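Local coordinates for protein putative oxidoreductase (Bacteroides fragilis NCTC 9343, PDB 3FHL) that probably binds a nicotinamide dinucleotide in its Rossmann domain and probably acts as an oxidoreductase of the Gfo/Idh/MocA family, at residues S56-E59 against L60-D63; Q123-R126 against W127-D130; A11-M15 against S16-F20. One frame throughout, in Å; residues are numbered along the deposited sequence.

Contact 1: residues S56-E59 against L60-D63; sequences SFKE and LTED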
ATOM      1  N   SER C  56       9.614 -46.550  -2.588  1.00 41.09           N
ATOM      2  CA  SER C  56       9.594 -45.989  -1.245  1.00 40.08           C
ATOM      3  C   SER C  56      10.719 -45.002  -1.034  1.00 40.31           C
ATOM      4  O   SER C  56      11.719 -45.012  -1.766  1.00 39.80           O
ATOM      5  CB  SER C  56       9.660 -47.093  -0.178  1.00 44.25           C
ATOM      6  OG  SER C  56      10.922 -47.744  -0.187  1.00 44.44           O
ATOM      7  N   PHE C  57      10.535 -44.158  -0.021  1.00 36.44           N
ATOM      8  CA  PHE C  57      11.495 -43.135   0.348  1.00 37.90           C
ATOM      9  C   PHE C  57      12.764 -43.752   0.923  1.00 39.68           C
ATOM     10  O   PHE C  57      13.868 -43.270   0.650  1.00 33.38           O
ATOM     11  CB  PHE C  57      10.884 -42.157   1.359  1.00 34.60           C
ATOM     12  CG  PHE C  57      11.818 -41.051   1.765  1.00 38.45           C
ATOM     13  CD1 PHE C  57      12.175 -40.060   0.857  1.00 32.77           C
ATOM     14  CD2 PHE C  57      12.360 -41.014   3.042  1.00 29.58           C
ATOM     15  CE1 PHE C  57      13.041 -39.043   1.228  1.00 30.61           C
ATOM     16  CE2 PHE C  57      13.229 -40.008   3.411  1.00 33.42           C
ATOM     17  CZ  PHE C  57      13.572 -39.020   2.502  1.00 32.66           C
ATOM     18  N   LYS C  58      12.597 -44.813   1.711  1.00 43.66           N
ATOM     19  CA  LYS C  58      13.714 -45.575   2.291  1.00 48.21           C
ATOM     20  C   LYS C  58      14.722 -46.056   1.227  1.00 43.93           C
ATOM     21  O   LYS C  58      15.925 -46.099   1.479  1.00 46.77           O
ATOM     22  CB  LYS C  58      13.174 -46.765   3.097  1.00 49.35           C
ATOM     23  CG  LYS C  58      14.165 -47.363   4.091  1.00 58.37           C
ATOM     24  CD  LYS C  58      13.720 -48.747   4.576  1.00 59.39           C
ATOM     25  CE  LYS C  58      13.047 -48.687   5.946  1.00 72.81           C
ATOM     26  NZ  LYS C  58      14.027 -48.475   7.055  1.00 75.35           N
ATOM     27  N   GLU C  59      14.230 -46.377   0.030  1.00 41.21           N
ATOM     28  CA  GLU C  59      15.087 -46.759  -1.092  1.00 42.61           C
ATOM     29  C   GLU C  59      15.965 -45.616  -1.615  1.00 46.96           C
ATOM     30  O   GLU C  59      16.946 -45.857  -2.330  1.00 47.71           O
ATOM     31  CB  GLU C  59      14.259 -47.376  -2.219  1.00 44.49           C
ATOM     32  CG  GLU C  59      13.762 -48.773  -1.890  1.00 42.08           C
ATOM     33  CD  GLU C  59      12.754 -49.284  -2.891  1.00 48.61           C
ATOM     34  OE1 GLU C  59      13.167 -49.828  -3.943  1.00 48.04           O
ATOM     35  OE2 GLU C  59      11.545 -49.150  -2.619  1.00 52.31           O
ATOM     36  N   LEU C  60      15.625 -44.377  -1.259  1.00 41.49           N
ATOM     37  CA  LEU C  60      16.519 -43.255  -1.522  1.00 37.70           C
ATOM     38  C   LEU C  60      17.555 -43.153  -0.438  1.00 33.16           C
ATOM     39  O   LEU C  60      18.739 -43.005  -0.731  1.00 37.99           O
ATOM     40  CB  LEU C  60      15.772 -41.911  -1.602  1.00 36.17           C
ATOM     41  CG  LEU C  60      14.776 -41.683  -2.727  1.00 33.73           C
ATOM     42  CD1 LEU C  60      14.308 -40.209  -2.707  1.00 34.20           C
ATOM     43  CD2 LEU C  60      15.381 -42.048  -4.051  1.00 27.04           C
ATOM     44  N   THR C  61      17.111 -43.200   0.816  1.00 33.83           N
ATOM     45  CA  THR C  61      18.014 -42.960   1.948  1.00 35.12           C
ATOM     46  C   THR C  61      19.036 -44.089   2.121  1.00 40.80           C
ATOM     47  O   THR C  61      20.139 -43.867   2.625  1.00 38.97           O
ATOM     48  CB  THR C  61      17.264 -42.739   3.285  1.00 34.29           C
ATOM     49  OG1 THR C  61      16.471 -43.890   3.603  1.00 35.32           O
ATOM     50  CG2 THR C  61      16.351 -41.536   3.204  1.00 34.67           C
ATOM     51  N   GLU C  62      18.663 -45.291   1.690  1.00 40.86           N
ATOM     52  CA  GLU C  62      19.547 -46.446   1.812  1.00 45.38           C
ATOM     53  C   GLU C  62      20.437 -46.655   0.595  1.00 44.57           C
ATOM     54  O   GLU C  62      21.268 -47.565   0.589  1.00 45.36           O
ATOM     55  CB  GLU C  62      18.744 -47.708   2.086  1.00 43.50           C
ATOM     56  CG  GLU C  62      18.233 -47.821   3.510  1.00 52.18           C
ATOM     57  CD  GLU C  62      17.353 -49.052   3.719  1.00 57.45           C
ATOM     58  OE1 GLU C  62      17.003 -49.729   2.721  1.00 59.54           O
ATOM     59  OE2 GLU C  62      17.009 -49.337   4.887  1.00 66.08           O
ATOM     60  N   ASP C  63      20.268 -45.819  -0.426  1.00 40.17           N
ATOM     61  CA  ASP C  63      21.064 -45.922  -1.634  1.00 36.28           C
ATOM     62  C   ASP C  63      22.444 -45.309  -1.405  1.00 41.69           C
ATOM     63  O   ASP C  63      22.557 -44.096  -1.234  1.00 40.07           O
ATOM     64  CB  ASP C  63      20.331 -45.245  -2.798  1.00 39.81           C
ATOM     65  CG  ASP C  63      21.011 -45.461  -4.139  1.00 41.88           C
ATOM     66  OD1 ASP C  63      22.253 -45.557  -4.207  1.00 40.70           O
ATOM     67  OD2 ASP C  63      20.292 -45.523  -5.153  1.00 40.86           O
TER

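Contact 2: residues Q123-R126 against W127-D130; sequences QNRR and WDAD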
ATOM      1  N   GLN C 123      13.300 -22.146  -1.805  1.00 32.06           N
ATOM      2  CA  GLN C 123      12.608 -20.858  -1.907  1.00 33.64           C
ATOM      3  C   GLN C 123      12.923 -20.265  -3.272  1.00 31.26           C
ATOM      4  O   GLN C 123      13.866 -19.490  -3.429  1.00 32.08           O
ATOM      5  CB  GLN C 123      13.031 -19.915  -0.765  1.00 33.07           C
ATOM      6  CG  GLN C 123      12.825 -20.506   0.641  1.00 37.61           C
ATOM      7  CD  GLN C 123      12.747 -19.460   1.729  1.00 43.20           C
ATOM      8  OE1 GLN C 123      11.782 -18.704   1.803  1.00 44.95           O
ATOM      9  NE2 GLN C 123      13.753 -19.423   2.599  1.00 38.17           N
ATOM     10  N   ASN C 124      12.122 -20.632  -4.270  1.00 28.16           N
ATOM     11  CA  ASN C 124      12.458 -20.334  -5.654  1.00 28.55           C
ATOM     12  C   ASN C 124      12.214 -18.916  -6.152  1.00 30.84           C
ATOM     13  O   ASN C 124      12.758 -18.528  -7.191  1.00 25.79           O
ATOM     14  CB  ASN C 124      11.768 -21.313  -6.601  1.00 31.58           C
ATOM     15  CG  ASN C 124      10.257 -21.303  -6.481  1.00 38.34           C
ATOM     16  OD1 ASN C 124       9.670 -20.676  -5.609  1.00 41.65           O
ATOM     17  ND2 ASN C 124       9.619 -22.032  -7.362  1.00 42.21           N
ATOM     18  N   ARG C 125      11.412 -18.142  -5.422  1.00 29.98           N
ATOM     19  CA  ARG C 125      11.068 -16.801  -5.887  1.00 29.54           C
ATOM     20  C   ARG C 125      12.198 -15.798  -5.726  1.00 26.08           C
ATOM     21  O   ARG C 125      12.100 -14.657  -6.182  1.00 27.16           O
ATOM     22  CB  ARG C 125       9.739 -16.320  -5.294  1.00 28.69           C
ATOM     23  CG  ARG C 125       8.539 -17.085  -5.893  1.00 27.86           C
ATOM     24  CD  ARG C 125       7.235 -16.360  -5.652  1.00 31.32           C
ATOM     25  NE  ARG C 125       6.077 -17.107  -6.147  1.00 30.52           N
ATOM     26  CZ  ARG C 125       5.614 -17.056  -7.396  1.00 40.65           C
ATOM     27  NH1 ARG C 125       6.213 -16.301  -8.320  1.00 32.08           N
ATOM     28  NH2 ARG C 125       4.548 -17.777  -7.722  1.00 38.16           N
ATOM     29  N   ARG C 126      13.305 -16.257  -5.144  1.00 25.74           N
ATOM     30  CA  ARG C 126      14.561 -15.522  -5.208  1.00 27.48           C
ATOM     31  C   ARG C 126      15.096 -15.476  -6.645  1.00 25.10           C
ATOM     32  O   ARG C 126      15.926 -14.635  -6.978  1.00 25.88           O
ATOM     33  CB  ARG C 126      15.596 -16.170  -4.298  1.00 31.73           C
ATOM     34  CG  ARG C 126      15.196 -16.184  -2.844  1.00 36.80           C
ATOM     35  CD  ARG C 126      16.386 -16.466  -1.984  1.00 33.67           C
ATOM     36  NE  ARG C 126      16.045 -16.794  -0.604  1.00 33.44           N
ATOM     37  CZ  ARG C 126      16.949 -17.160   0.297  1.00 34.54           C
ATOM     38  NH1 ARG C 126      16.591 -17.436   1.541  1.00 34.08           N
ATOM     39  NH2 ARG C 126      18.223 -17.243  -0.054  1.00 37.96           N
ATOM     40  N   TRP C 127      14.590 -16.366  -7.496  1.00 24.64           N
ATOM     41  CA  TRP C 127      14.996 -16.380  -8.907  1.00 26.46           C
ATOM     42  C   TRP C 127      13.852 -16.022  -9.857  1.00 29.37           C
ATOM     43  O   TRP C 127      13.898 -16.349 -11.037  1.00 29.02           O
ATOM     44  CB  TRP C 127      15.613 -17.739  -9.277  1.00 26.58           C
ATOM     45  CG  TRP C 127      16.937 -18.006  -8.589  1.00 29.65           C
ATOM     46  CD1 TRP C 127      18.182 -17.609  -9.011  1.00 34.43           C
ATOM     47  CD2 TRP C 127      17.135 -18.696  -7.357  1.00 30.72           C
ATOM     48  NE1 TRP C 127      19.143 -18.016  -8.108  1.00 31.59           N
ATOM     49  CE2 TRP C 127      18.528 -18.688  -7.087  1.00 28.92           C
ATOM     50  CE3 TRP C 127      16.273 -19.316  -6.443  1.00 27.51           C
ATOM     51  CZ2 TRP C 127      19.071 -19.283  -5.951  1.00 24.63           C
ATOM     52  CZ3 TRP C 127      16.821 -19.916  -5.315  1.00 28.18           C
ATOM     53  CH2 TRP C 127      18.207 -19.887  -5.077  1.00 32.49           C
ATOM     54  N   ASP C 128      12.818 -15.352  -9.342  1.00 30.92           N
ATOM     55  CA  ASP C 128      11.809 -14.738 -10.217  1.00 29.91           C
ATOM     56  C   ASP C 128      12.496 -13.638 -11.010  1.00 22.79           C
ATOM     57  O   ASP C 128      13.394 -12.985 -10.484  1.00 28.68           O
ATOM     58  CB  ASP C 128      10.665 -14.139  -9.389  1.00 29.74           C
ATOM     59  CG  ASP C 128       9.562 -15.148  -9.076  1.00 25.65           C
ATOM     60  OD1 ASP C 128       9.675 -16.329  -9.469  1.00 26.13           O
ATOM     61  OD2 ASP C 128       8.560 -14.759  -8.433  1.00 25.33           O
ATOM     62  N   ALA C 129      12.078 -13.443 -12.266  1.00 26.94           N
ATOM     63  CA  ALA C 129      12.608 -12.366 -13.118  1.00 24.28           C
ATOM     64  C   ALA C 129      12.537 -10.991 -12.458  1.00 28.32           C
ATOM     65  O   ALA C 129      13.509 -10.238 -12.490  1.00 26.63           O
ATOM     66  CB  ALA C 129      11.874 -12.338 -14.485  1.00 28.92           C
ATOM     67  N   ASP C 130      11.394 -10.680 -11.848  1.00 29.33           N
ATOM     68  CA  ASP C 130      11.186  -9.371 -11.222  1.00 26.28           C
ATOM     69  C   ASP C 130      12.145  -9.092 -10.078  1.00 22.98           C
ATOM     70  O   ASP C 130      12.774  -8.049 -10.058  1.00 23.71           O
ATOM     71  CB  ASP C 130       9.711  -9.141 -10.813  1.00 26.80           C
ATOM     72  CG  ASP C 130       9.095 -10.322 -10.061  1.00 25.61           C
ATOM     73  OD1 ASP C 130       9.783 -11.002  -9.272  1.00 29.83           O
ATOM     74  OD2 ASP C 130       7.889 -10.561 -10.259  1.00 27.62           O
TER

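Contact 3: residues A11-M15 against S16-F20; sequences AAFGM and SGQVF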
ATOM      1  N   ALA C  11      11.968 -37.232  -4.019  1.00 30.87           N
ATOM      2  CA  ALA C  11      11.060 -37.929  -3.094  1.00 34.98           C
ATOM      3  C   ALA C  11       9.615 -38.079  -3.582  1.00 36.40           C
ATOM      4  O   ALA C  11       8.885 -38.920  -3.069  1.00 41.03           O
ATOM      5  CB  ALA C  11      11.092 -37.275  -1.717  1.00 30.84           C
ATOM      6  N   ALA C  12       9.206 -37.282  -4.571  1.00 39.41           N
ATOM      7  CA  ALA C  12       7.839 -37.371  -5.117  1.00 35.49           C
ATOM      8  C   ALA C  12       7.732 -36.861  -6.553  1.00 35.25           C
ATOM      9  O   ALA C  12       8.439 -35.928  -6.955  1.00 37.22           O
ATOM     10  CB  ALA C  12       6.839 -36.631  -4.205  1.00 35.94           C
ATOM     11  N   PHE C  13       6.849 -37.476  -7.331  1.00 35.56           N
ATOM     12  CA  PHE C  13       6.581 -36.988  -8.678  1.00 39.15           C
ATOM     13  C   PHE C  13       5.150 -36.434  -8.792  1.00 42.00           C
ATOM     14  O   PHE C  13       4.458 -36.644  -9.794  1.00 43.98           O
ATOM     15  CB  PHE C  13       6.865 -38.079  -9.717  1.00 37.66           C
ATOM     16  CG  PHE C  13       7.190 -37.551 -11.094  1.00 37.51           C
ATOM     17  CD1 PHE C  13       8.351 -36.812 -11.318  1.00 38.52           C
ATOM     18  CD2 PHE C  13       6.348 -37.825 -12.172  1.00 39.47           C
ATOM     19  CE1 PHE C  13       8.664 -36.339 -12.598  1.00 40.12           C
ATOM     20  CE2 PHE C  13       6.642 -37.352 -13.451  1.00 38.43           C
ATOM     21  CZ  PHE C  13       7.809 -36.609 -13.665  1.00 43.70           C
ATOM     22  N   GLY C  14       4.721 -35.704  -7.759  1.00 43.24           N
ATOM     23  CA  GLY C  14       3.487 -34.919  -7.817  1.00 44.24           C
ATOM     24  C   GLY C  14       3.764 -33.624  -8.564  1.00 42.72           C
ATOM     25  O   GLY C  14       4.768 -33.532  -9.285  1.00 38.36           O
ATOM     26  N   MET C  15       2.893 -32.624  -8.402  1.00 39.58           N
ATOM     27  CA  MET C  15       3.037 -31.357  -9.131  1.00 40.00           C
ATOM     28  C   MET C  15       4.411 -30.716  -8.921  1.00 34.18           C
ATOM     29  O   MET C  15       5.086 -30.390  -9.895  1.00 39.00           O
ATOM     30  CB  MET C  15       1.929 -30.350  -8.772  1.00 44.76           C
ATOM     31  CG  MET C  15       2.037 -28.965  -9.483  1.00 46.73           C
ATOM     32  SD  MET C  15       3.246 -27.744  -8.837  1.00 41.33           S
ATOM     33  CE  MET C  15       2.817 -27.642  -7.100  1.00 53.52           C
ATOM     34  N   SER C  16       4.802 -30.529  -7.660  1.00 35.33           N
ATOM     35  CA  SER C  16       6.082 -29.890  -7.341  0.50 35.36           C
ATOM     36  C   SER C  16       7.256 -30.608  -8.010  1.00 35.25           C
ATOM     37  O   SER C  16       8.153 -29.956  -8.545  1.00 34.73           O
ATOM     38  CB  SER C  16       6.295 -29.810  -5.834  0.50 34.82           C
ATOM     39  OG  SER C  16       6.563 -31.088  -5.288  0.50 33.67           O
ATOM     40  N   GLY C  17       7.228 -31.941  -7.981  1.00 34.68           N
ATOM     41  CA  GLY C  17       8.224 -32.779  -8.653  1.00 35.25           C
ATOM     42  C   GLY C  17       8.298 -32.519 -10.138  1.00 36.27           C
ATOM     43  O   GLY C  17       9.377 -32.313 -10.680  1.00 31.73           O
ATOM     44  N   GLN C  18       7.137 -32.480 -10.789  1.00 33.12           N
ATOM     45  CA  GLN C  18       7.064 -32.309 -12.228  1.00 34.73           C
ATOM     46  C   GLN C  18       7.318 -30.886 -12.699  1.00 30.27           C
ATOM     47  O   GLN C  18       7.643 -30.679 -13.861  1.00 35.71           O
ATOM     48  CB  GLN C  18       5.693 -32.752 -12.739  1.00 36.06           C
ATOM     49  CG  GLN C  18       5.386 -34.201 -12.486  1.00 39.67           C
ATOM     50  CD  GLN C  18       4.008 -34.608 -12.964  1.00 52.47           C
ATOM     51  OE1 GLN C  18       3.617 -34.303 -14.090  1.00 54.70           O
ATOM     52  NE2 GLN C  18       3.268 -35.314 -12.111  1.00 46.66           N
ATOM     53  N   VAL C  19       7.145 -29.908 -11.813  1.00 34.42           N
ATOM     54  CA  VAL C  19       7.213 -28.488 -12.210  1.00 32.30           C
ATOM     55  C   VAL C  19       8.542 -27.848 -11.813  1.00 32.43           C
ATOM     56  O   VAL C  19       9.233 -27.275 -12.648  1.00 33.98           O
ATOM     57  CB  VAL C  19       5.980 -27.680 -11.651  1.00 33.66           C
ATOM     58  CG1 VAL C  19       6.138 -26.179 -11.846  1.00 27.31           C
ATOM     59  CG2 VAL C  19       4.707 -28.140 -12.340  1.00 32.64           C
ATOM     60  N   PHE C  20       8.910 -27.976 -10.542  1.00 31.60           N
ATOM     61  CA  PHE C  20      10.030 -27.208  -9.990  1.00 30.44           C
ATOM     62  C   PHE C  20      11.372 -27.933  -9.915  1.00 35.56           C
ATOM     63  O   PHE C  20      12.426 -27.285  -9.894  1.00 37.00           O
ATOM     64  CB  PHE C  20       9.663 -26.694  -8.587  1.00 31.09           C
ATOM     65  CG  PHE C  20       8.517 -25.717  -8.582  1.00 29.08           C
ATOM     66  CD1 PHE C  20       8.669 -24.446  -9.139  1.00 32.76           C
ATOM     67  CD2 PHE C  20       7.290 -26.069  -8.040  1.00 39.76           C
ATOM     68  CE1 PHE C  20       7.611 -23.540  -9.154  1.00 39.94           C
ATOM     69  CE2 PHE C  20       6.228 -25.174  -8.043  1.00 40.74           C
ATOM     70  CZ  PHE C  20       6.391 -23.903  -8.603  1.00 39.66           C
TER

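Contact 1: residues S56-E59 against L60-D63
Leu60 begins the second half of this single helical turn by giving its N-H to Phe57 O at 2.8 Å. Its side chain crosses that of Phe57 at about a right angle, and the two meet where Leu60 CD1 comes within 4.2 Å of Phe57 CD1. Thr61 follows with a second bond to the same carbonyl: its N lies 3.2 Å from Phe57 O, so one oxygen takes two backbone donors, Leu60 N and Thr61 N. The methyl CG2 of Thr61 reaches the far end of the phenyl ring, 3.5 Å from Phe57 CE2, while Thr61 OG1 turns back to stand 3.1 Å from Lys58 O. That split follows from a chi1 of 60°, which tucks OG1 between backbone N and carbonyl carbon. Glu62 N continues the pattern with a 2.9 Å bond to Lys58 O. Its carboxylate lies alongside the lysine chain: Glu62 OE2 is 3.4 Å from Lys58 CD but 3.8 Å from Lys58 NZ, a long salt bridge at an exposed edge. Asp63 closes the turn, its CB against Glu59 O and its carboxylate held beyond the turn by Lys35. Ser56 OG bonds to Glu59 OE2 at the other end. This short helix 58-61 follows edge strand 52-54 of the parallel Rossmann sheet; Leu60 packs on strands 31-37 and 68-71, Thr61 touches Ile69 and Met84, and the Phe57 ring stacks with Tyr81 of helix 78-87.

Contact 2: residues Q123-R126 against W127-D130
Arg125 and Asp128 form a salt bridge across this turn. Asp128 OD2 offers its syn lone pair to Arg125 NH1 in a 2.8 Å hydrogen bond, and lies in the guanidinium plane although the two flat groups are turned 76° apart. The Arg125 chain, extended to NE, lies alongside the carboxylate, and a bend at its end (chi4 -86°) turns NH1 onto the oxygen; Arg125 CG comes 3.4 Å from Asp128 OD2. Asp128 OD1 has its own partner, Tyr307. Backbone bonds set the turn itself: Trp127 N reaches Asn124 O at 2.9 Å, and Asp128 N makes a weak 3.3 Å bond to Arg125 O. This loop, with a short 3-10 segment at 125-126, leads from strand 119-122, the last of the Rossmann sheet, into helix 129-139; Asp128 takes the N-cap position of that helix without a capping bond from its side chain. Aromatic packing centres on Trp127. Arg126 CB sits over one face of the indole as a CH-pi contact, 4.2 Å from the centroid of the six-membered ring, while Asn124 O lies at the ring edge, in its plane. Gln123 O approaches obliquely, 3.5 Å from Trp127 CZ3. The Arg126 guanidinium leads away to Asp185, Asp330 and Glu325 O.

Contact 3: residues A11-M15 against S16-F20
Gln18 lays its CG over the centre of the Phe13 ring, 3.6 Å from the centroid and only 14° off the ring normal, a CH-pi contact. The pair stands in the glycine-bearing loop of the Rossmann beta-alpha unit, between strand 6-10 and helix 15-27, where this fold usually receives the dinucleotide phosphates. The Gln18 amide runs nearly parallel to the ring, the planes 12° apart, and Gln18 NE2 donates to Phe13 O at 2.9 Å. Ring and carbonyl of one loop residue are thus both held by one helix side chain. Gly14 is the N-cap, and Gly14 O accepts from Gln18 N at 3.0 Å in the first turn of the helix. With no side chain, Gly17 lets its CA approach Ala12 O in a C-H...O contact. Ala12 O is also bonded by Asn72. On another side of the turn, Met15 has CG anti to the backbone N (chi1 179°) and then bends at chi2 and chi3, laying its sulfur against Val19 and Phe20 in the next turn. Leu266 of helix 261-266 touches both Met15 and Val19. Met15 SD lies 3.8 Å from Val19 CG2 and approaches the Phe20 ring obliquely, 5.1 Å from its centroid, as a Met-aromatic contact; its closest ring atom is Phe20 CE2, at 4.0 Å.

How the contacts relate
From the N terminus the chain meets contact 3 first, in the turn from strand 6-10 into helix 15-27, then contact 1 after edge strand 52-54, and last contact 2 after strand 119-122 at the other edge of the Rossmann sheet. The three follow in series; none nests in or crosses another, and each closes just a short local turn. Contact 3 is the link in space: Ala11 packs against Phe57 and Leu60 of contact 1, while Phe20 meets Asn124 of contact 2. Contacts 1 and 2 do not touch, their nearest atoms lying about 17 Å apart. Contact 2 carries the chain from the Rossmann sheet into helix 129-139.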